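Local coordinates for protein HTH-type transcriptional repressor NemR (Escherichia coli, PDB 4YZE) that represses transcription of the nemRA-gloA operon by binding the NemR box, and takes part in the response to electrophiles and reactive chlorine species, at residues A[13-18]-A[40-45]; A[89-94]-A[164-169]; A[170-175]-A[183-188]. The protein carries 5 engineered substitutions. One frame throughout, in Å; residues are numbered along the deposited sequence.

Contact 1 of 3, residues A[13-18]-A[40-45]; sequences EHLLAT and AEVPKG
In the TetR-type DNA-binding domain, His14, Leu15 and Thr18 of the first helix pack against Ala40, which ends helix 33-40, and Val42, in the turn that follows within the predicted helix-turn-helix. Ala40 takes the largest share of the contact. Its CB comes 3.6 Å from Thr18 OG1 and 4.0 Å from Leu15 CD2, so one methyl sits where a hydroxyl and a leucine branch converge. Thr18 OG1 turns back to its own helix and donates to His14 O over 2.7 Å; Thr18 N reaches the same oxygen from the other face of the carbonyl plane, so the carbonyl oxygen takes two donors, and the OG1 bond restrains the rotation of the threonine side chain. The hydroxyl also lies 3.7 Å above the His14 ring, toward its rim.

With CG anti to the backbone N (chi1 -173°), the ring reaches over to the end of helix 33-40. Its NE2 meets Ala40 O near the ring plane at 3.0 Å, but the N-H...O angle of 122° makes this a weak hydrogen bond. The turn itself has the form of a Schellman motif: Glu41, with positive phi, is the C-prime residue ending helix 33-40, and Val42 N and Glu41 N bond back to Leu37 O and Lys38 O. Pro43 then occupies the N-cap position of helix 44-50. Between these two helices, the CB of Val42 faces the first helix and lies 3.9 Å from Leu15 CD2. Beyond this pair, Leu15 also touches Leu36, Phe47, Phe51 and Phe57, which carries the hydrophobic packing of the domain on to helix 54-79.

Contact 2 of 3, residues A[89-94]-A[164-169]; sequences LAYYQQ and VLYALW
Tyr91 and Tyr92, neighbours on helix 84-97, reach across to helix 158-179 and fill two different hollows around Trp169. The short axes run nearly parallel, 12° apart, but 11.9 Å from each other, and that wide spacing is bridged by aromatic rings. Tyr91 lies against one face of the indole: its ring and the five-membered ring of Trp169 form an offset stack, with centroids 4.8 Å apart and planes at 22°. The phenol end carries the overlap, since Tyr91 OH lies over that indole face, 3.5 Å from Trp169 CG, while the same oxygen meets the Tyr166 ring at its edge through CD1. Both stacked residues have CG anti to the backbone N, which sends the rings into the space between the helices.

Tyr92 takes the second hollow, bounded by Leu165, Leu168 and the Trp169 CB. Its CE1 comes 4.0 Å from that CB, near the plane of the indole at its edge, and its CZ lies 4.1 Å from Leu165 CD2, the two side chains crossing at about a right angle. Tyr91 CD2 lies over one face of the Tyr92 ring, toward the rim.

At the end of this ring, Tyr92 OH donates to Leu165 O over 2.7 Å. The donor is tilted 30° from the carbonyl plane, and Trp169 N approaches from the opposite face. Leu165 O therefore keeps its helical bond while satisfying a buried phenol. Trp169 NE1 is bonded to Thr95 OG1, so a hydrogen bond as well as the stack probably steadies the indole, about 4 Å from the side chain of Cys108, central to the response to reactive chlorine species.

Contact 3 of 3, residues A[170-175]-A[183-188]; sequences LGANLQ and EPLENA
Ala172 and Pro184 mark the closest backbone approach, their CA atoms 5.1 Å apart, where helices 158-179 and 183-195 run roughly antiparallel. The short axes come within 8.2 Å at 155°, a close spacing consistent with the small Ala172 and Ala188 that meet there. Pro184 sets its CB 3.4 Å from Ala172 O, so the ring lies against backbone as well as side chain. The Ala172 methyl also meets Ala188 CB at 4.0 Å and Leu185 CD2 at 3.9 Å.

Two longer side chains flank this centre. Gln175 has CG anti to the backbone N (chi1 -164°), which lays its aliphatic part across the proline, CG to Pro184 CG 3.8 Å. Leu185 crosses Asn173 at about a right angle, its CD2 3.8 Å from Asn173 OD1, a van der Waals contact. The amide's ND2 is held by Trp169 O, one turn earlier in the helix.

Leu185 continues onto Thr95 and Leu96 of helix 84-97, while Leu170 and Leu174 pack on Val111 of helix 109-114. Asn187 ND2 bonds Gln160 O of the second subunit, placing this helical pair at the dimer interface.

In the fold
Contact 1 stands apart in the DNA-binding domain: its centre lies 33 Å from that of contact 2 and 34 Å from that of contact 3, across the chain's centre, and its nearest atoms remain about 18 and 19 Å away from theirs. Contacts 2 and 3 are neighbours, with centres 9 Å apart. They use successive parts of helix 158-179 and meet directly where Leu168 CD2 lies 3.8 Å from Ala188 CB. Both also touch the second subunit and approach Cys108, whose side chain is about 4 Å from that of Trp169 and about 5 Å from that of Asn173. A signal from this cysteine to DNA would therefore have to travel between domains.

Contact 1 of 3, residues A[13-18]-A[40-45]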
ATOM      1  N   GLU A  13      10.595 -19.366  19.541  1.00 61.57           N
ATOM      2  CA  GLU A  13      11.020 -18.754  18.280  1.00 65.86           C
ATOM      3  C   GLU A  13      10.524 -19.570  17.088  1.00 61.89           C
ATOM      4  O   GLU A  13      10.142 -19.016  16.055  1.00 58.17           O
ATOM      5  CB  GLU A  13      12.546 -18.618  18.213  1.00 74.99           C
ATOM      6  CG  GLU A  13      13.125 -17.501  19.069  1.00 85.32           C
ATOM      7  CD  GLU A  13      12.791 -16.110  18.541  1.00 88.82           C
ATOM      8  OE1 GLU A  13      12.965 -15.871  17.324  1.00 91.49           O
ATOM      9  OE2 GLU A  13      12.357 -15.258  19.348  1.00 83.82           O
ATOM     10  N   HIS A  14      10.526 -20.890  17.240  1.00 60.38           N
ATOM     11  CA  HIS A  14      10.073 -21.759  16.166  1.00 55.27           C
ATOM     12  C   HIS A  14       8.620 -21.478  15.794  1.00 53.67           C
ATOM     13  O   HIS A  14       8.307 -21.351  14.612  1.00 55.83           O
ATOM     14  CB  HIS A  14      10.250 -23.229  16.525  1.00 55.06           C
ATOM     15  CG  HIS A  14       9.942 -24.156  15.396  1.00 64.89           C
ATOM     16  ND1 HIS A  14      10.375 -23.922  14.102  1.00 67.30           N
ATOM     17  CD2 HIS A  14       9.236 -25.307  15.347  1.00 65.80           C
ATOM     18  CE1 HIS A  14       9.954 -24.888  13.317  1.00 67.79           C
ATOM     19  NE2 HIS A  14       9.258 -25.750  14.048  1.00 67.30           N
ATOM     20  N   LEU A  15       7.745 -21.382  16.796  1.00 52.20           N
ATOM     21  CA  LEU A  15       6.344 -21.036  16.552  1.00 53.37           C
ATOM     22  C   LEU A  15       6.215 -19.662  15.870  1.00 51.85           C
ATOM     23  O   LEU A  15       5.486 -19.502  14.887  1.00 47.30           O
ATOM     24  CB  LEU A  15       5.554 -21.042  17.862  1.00 54.73           C
ATOM     25  CG  LEU A  15       5.183 -22.398  18.472  1.00 58.14           C
ATOM     26  CD1 LEU A  15       4.691 -22.235  19.900  1.00 50.07           C
ATOM     27  CD2 LEU A  15       4.136 -23.115  17.634  1.00 50.11           C
ATOM     28  N   LEU A  16       6.930 -18.673  16.392  1.00 47.93           N
ATOM     29  CA  LEU A  16       6.849 -17.324  15.844  1.00 49.51           C
ATOM     30  C   LEU A  16       7.290 -17.308  14.382  1.00 50.06           C
ATOM     31  O   LEU A  16       6.610 -16.734  13.530  1.00 43.56           O
ATOM     32  CB  LEU A  16       7.673 -16.355  16.686  1.00 53.11           C
ATOM     33  CG  LEU A  16       7.124 -16.174  18.104  1.00 55.82           C
ATOM     34  CD1 LEU A  16       8.116 -15.426  18.987  1.00 52.81           C
ATOM     35  CD2 LEU A  16       5.770 -15.448  18.088  1.00 43.94           C
ATOM     36  N   ALA A  17       8.397 -17.991  14.096  1.00 55.25           N
ATOM     37  CA  ALA A  17       8.955 -18.047  12.742  1.00 59.97           C
ATOM     38  C   ALA A  17       7.988 -18.703  11.769  1.00 59.79           C
ATOM     39  O   ALA A  17       7.743 -18.189  10.673  1.00 56.85           O
ATOM     40  CB  ALA A  17      10.290 -18.779  12.741  1.00 53.60           C
ATOM     41  N   THR A  18       7.452 -19.850  12.178  1.00 54.97           N
ATOM     42  CA  THR A  18       6.471 -20.568  11.373  1.00 52.30           C
ATOM     43  C   THR A  18       5.263 -19.675  11.110  1.00 52.00           C
ATOM     44  O   THR A  18       4.797 -19.576   9.974  1.00 53.68           O
ATOM     45  CB  THR A  18       6.003 -21.837  12.082  1.00 53.93           C
ATOM     46  OG1 THR A  18       7.144 -22.567  12.553  1.00 57.08           O
ATOM     47  CG2 THR A  18       5.190 -22.707  11.134  1.00 49.94           C
ATOM     48  N   ALA A  40       4.510 -26.338  12.429  1.00 59.42           N
ATOM     49  CA  ALA A  40       5.604 -26.160  13.379  1.00 59.09           C
ATOM     50  C   ALA A  40       5.956 -27.457  14.103  1.00 65.06           C
ATOM     51  O   ALA A  40       6.983 -27.532  14.787  1.00 67.62           O
ATOM     52  CB  ALA A  40       5.264 -25.079  14.385  1.00 57.96           C
ATOM     53  N   GLU A  41       5.093 -28.464  13.957  1.00 60.90           N
ATOM     54  CA  GLU A  41       5.228 -29.725  14.680  1.00 64.17           C
ATOM     55  C   GLU A  41       5.331 -29.486  16.179  1.00 61.51           C
ATOM     56  O   GLU A  41       6.255 -29.952  16.850  1.00 59.69           O
ATOM     57  CB  GLU A  41       6.415 -30.530  14.152  1.00 72.45           C
ATOM     58  CG  GLU A  41       6.250 -30.925  12.698  1.00 77.55           C
ATOM     59  CD  GLU A  41       7.417 -31.733  12.176  1.00 90.76           C
ATOM     60  OE1 GLU A  41       7.932 -32.601  12.920  1.00 94.73           O
ATOM     61  OE2 GLU A  41       7.817 -31.494  11.015  1.00 96.30           O
ATOM     62  N   VAL A  42       4.357 -28.751  16.696  1.00 61.36           N
ATOM     63  CA  VAL A  42       4.341 -28.383  18.097  1.00 63.56           C
ATOM     64  C   VAL A  42       2.963 -28.680  18.672  1.00 61.70           C
ATOM     65  O   VAL A  42       1.956 -28.206  18.146  1.00 58.76           O
ATOM     66  CB  VAL A  42       4.647 -26.889  18.276  1.00 63.36           C
ATOM     67  CG1 VAL A  42       4.444 -26.482  19.724  1.00 53.91           C
ATOM     68  CG2 VAL A  42       6.072 -26.564  17.802  1.00 64.89           C
ATOM     69  N   PRO A  43       2.915 -29.458  19.764  1.00 56.77           N
ATOM     70  CA  PRO A  43       1.629 -29.830  20.369  1.00 62.61           C
ATOM     71  C   PRO A  43       0.824 -28.617  20.835  1.00 57.61           C
ATOM     72  O   PRO A  43       1.376 -27.541  21.124  1.00 55.22           O
ATOM     73  CB  PRO A  43       2.035 -30.709  21.558  1.00 69.96           C
ATOM     74  CG  PRO A  43       3.470 -30.380  21.821  1.00 75.21           C
ATOM     75  CD  PRO A  43       4.063 -30.026  20.492  1.00 67.15           C
ATOM     76  N   LYS A  44      -0.490 -28.797  20.877  1.00 57.63           N
ATOM     77  CA  LYS A  44      -1.415 -27.713  21.173  1.00 57.39           C
ATOM     78  C   LYS A  44      -1.208 -27.170  22.583  1.00 60.08           C
ATOM     79  O   LYS A  44      -1.305 -25.955  22.813  1.00 55.58           O
ATOM     80  CB  LYS A  44      -2.851 -28.211  21.006  1.00 60.71           C
ATOM     81  CG  LYS A  44      -3.897 -27.115  20.888  1.00 67.73           C
ATOM     82  CD  LYS A  44      -5.245 -27.721  20.580  1.00 77.93           C
ATOM     83  CE  LYS A  44      -6.278 -26.667  20.244  1.00 85.48           C
ATOM     84  NZ  LYS A  44      -7.505 -27.337  19.712  1.00 93.33           N
ATOM     85  N   GLY A  45      -0.904 -28.066  23.519  1.00 57.27           N
ATOM     86  CA  GLY A  45      -0.700 -27.661  24.900  1.00 58.16           C
ATOM     87  C   GLY A  45       0.542 -26.804  25.071  1.00 56.51           C
ATOM     88  O   GLY A  45       0.575 -25.905  25.917  1.00 61.31           O
TER

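Contact 2 of 3, residues A[89-94]-A[164-169]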
ATOM      1  N   LEU A  89      19.523   5.679  -0.360  1.00 41.61           N
ATOM      2  CA  LEU A  89      19.267   5.070  -1.653  1.00 45.22           C
ATOM      3  C   LEU A  89      19.317   3.547  -1.540  1.00 46.16           C
ATOM      4  O   LEU A  89      18.586   2.840  -2.237  1.00 45.52           O
ATOM      5  CB  LEU A  89      20.260   5.563  -2.708  1.00 50.21           C
ATOM      6  CG  LEU A  89      20.217   7.068  -2.969  1.00 51.50           C
ATOM      7  CD1 LEU A  89      21.152   7.455  -4.092  1.00 54.46           C
ATOM      8  CD2 LEU A  89      18.809   7.538  -3.277  1.00 54.38           C
ATOM      9  N   ALA A  90      20.172   3.044  -0.652  1.00 44.95           N
ATOM     10  CA  ALA A  90      20.348   1.606  -0.508  1.00 50.78           C
ATOM     11  C   ALA A  90      19.068   0.947   0.042  1.00 53.16           C
ATOM     12  O   ALA A  90      18.763  -0.207  -0.272  1.00 48.56           O
ATOM     13  CB  ALA A  90      21.551   1.308   0.374  1.00 42.86           C
ATOM     14  N   TYR A  91      18.335   1.699   0.859  1.00 50.93           N
ATOM     15  CA  TYR A  91      17.050   1.269   1.387  1.00 53.68           C
ATOM     16  C   TYR A  91      16.132   0.936   0.233  1.00 51.05           C
ATOM     17  O   TYR A  91      15.503  -0.122   0.226  1.00 47.79           O
ATOM     18  CB  TYR A  91      16.461   2.382   2.258  1.00 50.69           C
ATOM     19  CG  TYR A  91      15.013   2.238   2.711  1.00 51.58           C
ATOM     20  CD1 TYR A  91      14.627   1.242   3.606  1.00 43.39           C
ATOM     21  CD2 TYR A  91      14.050   3.159   2.301  1.00 54.91           C
ATOM     22  CE1 TYR A  91      13.301   1.146   4.048  1.00 48.36           C
ATOM     23  CE2 TYR A  91      12.739   3.074   2.722  1.00 50.83           C
ATOM     24  CZ  TYR A  91      12.361   2.069   3.600  1.00 53.10           C
ATOM     25  OH  TYR A  91      11.037   2.008   4.020  1.00 43.00           O
ATOM     26  N   TYR A  92      16.058   1.811  -0.763  1.00 37.60           N
ATOM     27  CA  TYR A  92      15.246   1.469  -1.920  1.00 38.19           C
ATOM     28  C   TYR A  92      15.882   0.399  -2.800  1.00 44.20           C
ATOM     29  O   TYR A  92      15.168  -0.403  -3.413  1.00 42.47           O
ATOM     30  CB  TYR A  92      14.896   2.704  -2.734  1.00 47.76           C
ATOM     31  CG  TYR A  92      13.927   3.622  -2.048  1.00 46.82           C
ATOM     32  CD1 TYR A  92      12.551   3.465  -2.205  1.00 44.01           C
ATOM     33  CD2 TYR A  92      14.384   4.659  -1.256  1.00 36.07           C
ATOM     34  CE1 TYR A  92      11.653   4.325  -1.564  1.00 40.55           C
ATOM     35  CE2 TYR A  92      13.505   5.510  -0.616  1.00 37.25           C
ATOM     36  CZ  TYR A  92      12.144   5.347  -0.782  1.00 38.15           C
ATOM     37  OH  TYR A  92      11.283   6.209  -0.149  1.00 39.58           O
ATOM     38  N   GLN A  93      17.213   0.392  -2.896  1.00 42.98           N
ATOM     39  CA  GLN A  93      17.880  -0.584  -3.764  1.00 48.24           C
ATOM     40  C   GLN A  93      17.730  -1.998  -3.194  1.00 44.13           C
ATOM     41  O   GLN A  93      17.509  -2.955  -3.936  1.00 45.07           O
ATOM     42  CB  GLN A  93      19.356  -0.219  -3.981  1.00 44.78           C
ATOM     43  CG  GLN A  93      20.138  -1.184  -4.870  1.00 47.43           C
ATOM     44  CD  GLN A  93      19.644  -1.222  -6.308  1.00 64.66           C
ATOM     45  OE1 GLN A  93      19.255  -2.277  -6.819  1.00 68.26           O
ATOM     46  NE2 GLN A  93      19.667  -0.072  -6.972  1.00 66.01           N
ATOM     47  N   GLN A  94      17.832  -2.119  -1.873  1.00 45.70           N
ATOM     48  CA  GLN A  94      17.602  -3.401  -1.197  1.00 56.07           C
ATOM     49  C   GLN A  94      16.165  -3.901  -1.401  1.00 47.75           C
ATOM     50  O   GLN A  94      15.931  -5.087  -1.605  1.00 45.93           O
ATOM     51  CB  GLN A  94      17.868  -3.260   0.302  1.00 64.70           C
ATOM     52  CG  GLN A  94      18.845  -4.275   0.878  1.00 78.96           C
ATOM     53  CD  GLN A  94      20.143  -3.630   1.342  1.00 89.83           C
ATOM     54  OE1 GLN A  94      20.751  -2.840   0.616  1.00 94.98           O
ATOM     55  NE2 GLN A  94      20.569  -3.958   2.560  1.00 90.07           N
ATOM     56  N   VAL A 164       6.905  10.574   3.834  1.00 27.99           N
ATOM     57  CA  VAL A 164       6.680  10.477   2.399  1.00 27.30           C
ATOM     58  C   VAL A 164       7.482   9.331   1.822  1.00 26.33           C
ATOM     59  O   VAL A 164       6.973   8.593   0.997  1.00 31.07           O
ATOM     60  CB  VAL A 164       7.083  11.792   1.687  1.00 41.53           C
ATOM     61  CG1 VAL A 164       7.228  11.597   0.158  1.00 33.70           C
ATOM     62  CG2 VAL A 164       6.075  12.879   2.009  1.00 42.48           C
ATOM     63  N   LEU A 165       8.740   9.200   2.237  1.00 27.16           N
ATOM     64  CA  LEU A 165       9.601   8.124   1.735  1.00 28.70           C
ATOM     65  C   LEU A 165       9.011   6.762   2.094  1.00 28.45           C
ATOM     66  O   LEU A 165       9.040   5.811   1.294  1.00 26.17           O
ATOM     67  CB  LEU A 165      11.009   8.233   2.319  1.00 29.07           C
ATOM     68  CG  LEU A 165      11.942   9.365   1.867  1.00 38.74           C
ATOM     69  CD1 LEU A 165      13.256   9.281   2.620  1.00 34.62           C
ATOM     70  CD2 LEU A 165      12.212   9.316   0.362  1.00 38.09           C
ATOM     71  N   TYR A 166       8.477   6.664   3.303  1.00 26.16           N
ATOM     72  CA  TYR A 166       7.875   5.406   3.747  1.00 26.32           C
ATOM     73  C   TYR A 166       6.584   5.165   2.982  1.00 25.87           C
ATOM     74  O   TYR A 166       6.350   4.066   2.488  1.00 25.66           O
ATOM     75  CB  TYR A 166       7.642   5.418   5.262  1.00 28.47           C
ATOM     76  CG  TYR A 166       7.047   4.120   5.757  1.00 34.80           C
ATOM     77  CD1 TYR A 166       7.825   2.975   5.858  1.00 37.30           C
ATOM     78  CD2 TYR A 166       5.705   4.027   6.086  1.00 38.92           C
ATOM     79  CE1 TYR A 166       7.294   1.775   6.296  1.00 36.38           C
ATOM     80  CE2 TYR A 166       5.152   2.818   6.533  1.00 42.18           C
ATOM     81  CZ  TYR A 166       5.955   1.701   6.633  1.00 40.48           C
ATOM     82  OH  TYR A 166       5.428   0.498   7.063  1.00 42.28           O
ATOM     83  N   ALA A 167       5.749   6.195   2.861  1.00 28.25           N
ATOM     84  CA  ALA A 167       4.495   6.033   2.120  1.00 28.52           C
ATOM     85  C   ALA A 167       4.820   5.621   0.689  1.00 30.64           C
ATOM     86  O   ALA A 167       4.165   4.753   0.112  1.00 31.34           O
ATOM     87  CB  ALA A 167       3.709   7.299   2.130  1.00 26.58           C
ATOM     88  N   LEU A 168       5.860   6.227   0.123  1.00 30.85           N
ATOM     89  CA  LEU A 168       6.241   5.920  -1.263  1.00 30.84           C
ATOM     90  C   LEU A 168       6.671   4.461  -1.423  1.00 25.55           C
ATOM     91  O   LEU A 168       6.271   3.770  -2.378  1.00 26.03           O
ATOM     92  CB  LEU A 168       7.381   6.844  -1.700  1.00 33.75           C
ATOM     93  CG  LEU A 168       7.650   7.236  -3.156  1.00 41.28           C
ATOM     94  CD1 LEU A 168       9.147   7.429  -3.399  1.00 38.68           C
ATOM     95  CD2 LEU A 168       7.076   6.299  -4.166  1.00 30.86           C
ATOM     96  N   TRP A 169       7.524   4.017  -0.509  1.00 26.96           N
ATOM     97  CA  TRP A 169       8.008   2.639  -0.475  1.00 31.33           C
ATOM     98  C   TRP A 169       6.852   1.637  -0.361  1.00 34.37           C
ATOM     99  O   TRP A 169       6.837   0.606  -1.033  1.00 29.07           O
ATOM    100  CB  TRP A 169       8.942   2.501   0.736  1.00 27.52           C
ATOM    101  CG  TRP A 169       9.449   1.119   1.020  1.00 41.15           C
ATOM    102  CD1 TRP A 169      10.594   0.549   0.541  1.00 42.96           C
ATOM    103  CD2 TRP A 169       8.847   0.140   1.889  1.00 44.41           C
ATOM    104  NE1 TRP A 169      10.733  -0.726   1.044  1.00 44.27           N
ATOM    105  CE2 TRP A 169       9.675  -1.002   1.870  1.00 42.15           C
ATOM    106  CE3 TRP A 169       7.692   0.121   2.678  1.00 51.13           C
ATOM    107  CZ2 TRP A 169       9.378  -2.161   2.610  1.00 44.97           C
ATOM    108  CZ3 TRP A 169       7.398  -1.031   3.409  1.00 52.73           C
ATOM    109  CH2 TRP A 169       8.241  -2.155   3.367  1.00 41.83           C
TER

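Contact 3 of 3, residues A[170-175]-A[183-188]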
ATOM      1  N   LEU A 170       5.887   1.965   0.493  1.00 32.55           N
ATOM      2  CA  LEU A 170       4.716   1.126   0.745  1.00 28.22           C
ATOM      3  C   LEU A 170       3.865   1.041  -0.516  1.00 32.02           C
ATOM      4  O   LEU A 170       3.500  -0.057  -0.975  1.00 28.22           O
ATOM      5  CB  LEU A 170       3.912   1.725   1.939  1.00 26.53           C
ATOM      6  CG  LEU A 170       3.580   0.870   3.166  1.00 57.84           C
ATOM      7  CD1 LEU A 170       2.691   1.648   4.130  1.00 61.18           C
ATOM      8  CD2 LEU A 170       2.895  -0.434   2.786  1.00 54.36           C
ATOM      9  N   GLY A 171       3.580   2.192  -1.119  1.00 29.61           N
ATOM     10  CA  GLY A 171       2.694   2.210  -2.280  1.00 27.82           C
ATOM     11  C   GLY A 171       3.353   1.561  -3.489  1.00 34.53           C
ATOM     12  O   GLY A 171       2.704   0.899  -4.319  1.00 29.15           O
ATOM     13  N   ALA A 172       4.662   1.715  -3.589  1.00 24.60           N
ATOM     14  CA  ALA A 172       5.347   1.186  -4.762  1.00 24.68           C
ATOM     15  C   ALA A 172       5.382  -0.324  -4.679  1.00 26.86           C
ATOM     16  O   ALA A 172       5.250  -1.005  -5.697  1.00 26.45           O
ATOM     17  CB  ALA A 172       6.783   1.761  -4.897  1.00 24.50           C
ATOM     18  N   ASN A 173       5.609  -0.832  -3.468  1.00 29.84           N
ATOM     19  CA  ASN A 173       5.565  -2.274  -3.216  1.00 26.79           C
ATOM     20  C   ASN A 173       4.204  -2.877  -3.534  1.00 33.42           C
ATOM     21  O   ASN A 173       4.106  -3.939  -4.155  1.00 32.77           O
ATOM     22  CB  ASN A 173       5.972  -2.585  -1.762  1.00 26.76           C
ATOM     23  CG  ASN A 173       7.484  -2.769  -1.619  1.00 49.90           C
ATOM     24  OD1 ASN A 173       8.047  -3.728  -2.156  1.00 43.66           O
ATOM     25  ND2 ASN A 173       8.149  -1.843  -0.914  1.00 40.74           N
ATOM     26  N   LEU A 174       3.160  -2.182  -3.104  1.00 32.19           N
ATOM     27  CA  LEU A 174       1.797  -2.626  -3.322  1.00 34.64           C
ATOM     28  C   LEU A 174       1.586  -2.755  -4.807  1.00 35.76           C
ATOM     29  O   LEU A 174       1.156  -3.794  -5.319  1.00 39.89           O
ATOM     30  CB  LEU A 174       0.815  -1.594  -2.765  1.00 43.07           C
ATOM     31  CG  LEU A 174      -0.026  -2.020  -1.568  1.00 59.12           C
ATOM     32  CD1 LEU A 174      -1.202  -1.077  -1.363  1.00 67.95           C
ATOM     33  CD2 LEU A 174      -0.509  -3.420  -1.765  1.00 58.48           C
ATOM     34  N   GLN A 175       1.926  -1.683  -5.499  1.00 33.71           N
ATOM     35  CA  GLN A 175       1.777  -1.620  -6.933  1.00 40.84           C
ATOM     36  C   GLN A 175       2.663  -2.614  -7.666  1.00 40.02           C
ATOM     37  O   GLN A 175       2.271  -3.130  -8.710  1.00 37.00           O
ATOM     38  CB  GLN A 175       2.124  -0.214  -7.392  1.00 40.98           C
ATOM     39  CG  GLN A 175       1.660   0.081  -8.771  1.00 53.51           C
ATOM     40  CD  GLN A 175       1.672   1.548  -9.047  1.00 63.54           C
ATOM     41  OE1 GLN A 175       1.943   2.360  -8.157  1.00 63.60           O
ATOM     42  NE2 GLN A 175       1.385   1.911 -10.287  1.00 74.45           N
ATOM     43  N   GLU A 183       8.891  -2.229 -11.963  1.00 31.84           N
ATOM     44  CA  GLU A 183       8.911  -0.840 -12.448  1.00 33.98           C
ATOM     45  C   GLU A 183       8.505   0.195 -11.376  1.00 31.18           C
ATOM     46  O   GLU A 183       9.145   1.226 -11.261  1.00 32.50           O
ATOM     47  CB  GLU A 183       8.085  -0.690 -13.735  1.00 37.52           C
ATOM     48  CG  GLU A 183       8.314   0.611 -14.493  1.00 35.51           C
ATOM     49  CD  GLU A 183       7.559   1.784 -13.883  1.00 41.18           C
ATOM     50  OE1 GLU A 183       6.512   1.539 -13.228  1.00 33.53           O
ATOM     51  OE2 GLU A 183       8.012   2.946 -14.060  1.00 40.07           O
ATOM     52  N   PRO A 184       7.459  -0.083 -10.580  1.00 27.90           N
ATOM     53  CA  PRO A 184       7.145   0.903  -9.543  1.00 26.87           C
ATOM     54  C   PRO A 184       8.283   1.106  -8.551  1.00 35.00           C
ATOM     55  O   PRO A 184       8.462   2.237  -8.070  1.00 36.95           O
ATOM     56  CB  PRO A 184       5.943   0.266  -8.817  1.00 26.42           C
ATOM     57  CG  PRO A 184       5.250  -0.593  -9.886  1.00 27.39           C
ATOM     58  CD  PRO A 184       6.402  -1.121 -10.718  1.00 28.16           C
ATOM     59  N   LEU A 185       9.032   0.047  -8.240  1.00 31.39           N
ATOM     60  CA  LEU A 185      10.179   0.168  -7.319  1.00 27.19           C
ATOM     61  C   LEU A 185      11.344   0.929  -7.987  1.00 27.89           C
ATOM     62  O   LEU A 185      11.928   1.805  -7.366  1.00 30.42           O
ATOM     63  CB  LEU A 185      10.636  -1.204  -6.793  1.00 30.82           C
ATOM     64  CG  LEU A 185       9.502  -1.967  -6.076  1.00 35.07           C
ATOM     65  CD1 LEU A 185       9.815  -3.467  -5.835  1.00 32.29           C
ATOM     66  CD2 LEU A 185       9.186  -1.282  -4.769  1.00 33.93           C
ATOM     67  N   GLU A 186      11.671   0.601  -9.244  1.00 29.03           N
ATOM     68  CA  GLU A 186      12.762   1.298  -9.935  1.00 36.13           C
ATOM     69  C   GLU A 186      12.343   2.742 -10.079  1.00 33.96           C
ATOM     70  O   GLU A 186      13.150   3.644  -9.935  1.00 30.57           O
ATOM     71  CB  GLU A 186      13.081   0.701 -11.322  1.00 32.42           C
ATOM     72  CG  GLU A 186      13.507  -0.753 -11.286  1.00 50.45           C
ATOM     73  CD  GLU A 186      13.658  -1.376 -12.683  1.00 60.63           C
ATOM     74  OE1 GLU A 186      12.831  -1.087 -13.581  1.00 54.04           O
ATOM     75  OE2 GLU A 186      14.613  -2.162 -12.877  1.00 65.78           O
ATOM     76  N   ASN A 187      11.065   2.973 -10.338  1.00 31.52           N
ATOM     77  CA  ASN A 187      10.643   4.347 -10.529  1.00 30.89           C
ATOM     78  C   ASN A 187      10.711   5.118  -9.212  1.00 37.96           C
ATOM     79  O   ASN A 187      11.098   6.289  -9.201  1.00 30.02           O
ATOM     80  CB  ASN A 187       9.250   4.433 -11.158  1.00 34.19           C
ATOM     81  CG  ASN A 187       8.837   5.868 -11.430  1.00 38.80           C
ATOM     82  OD1 ASN A 187       9.521   6.595 -12.152  1.00 35.18           O
ATOM     83  ND2 ASN A 187       7.728   6.282 -10.845  1.00 38.01           N
ATOM     84  N   ALA A 188      10.368   4.460  -8.102  1.00 32.82           N
ATOM     85  CA  ALA A 188      10.489   5.108  -6.795  1.00 31.02           C
ATOM     86  C   ALA A 188      11.945   5.454  -6.487  1.00 32.44           C
ATOM     87  O   ALA A 188      12.227   6.551  -6.020  1.00 31.63           O
ATOM     88  CB  ALA A 188       9.875   4.258  -5.663  1.00 25.34           C
TER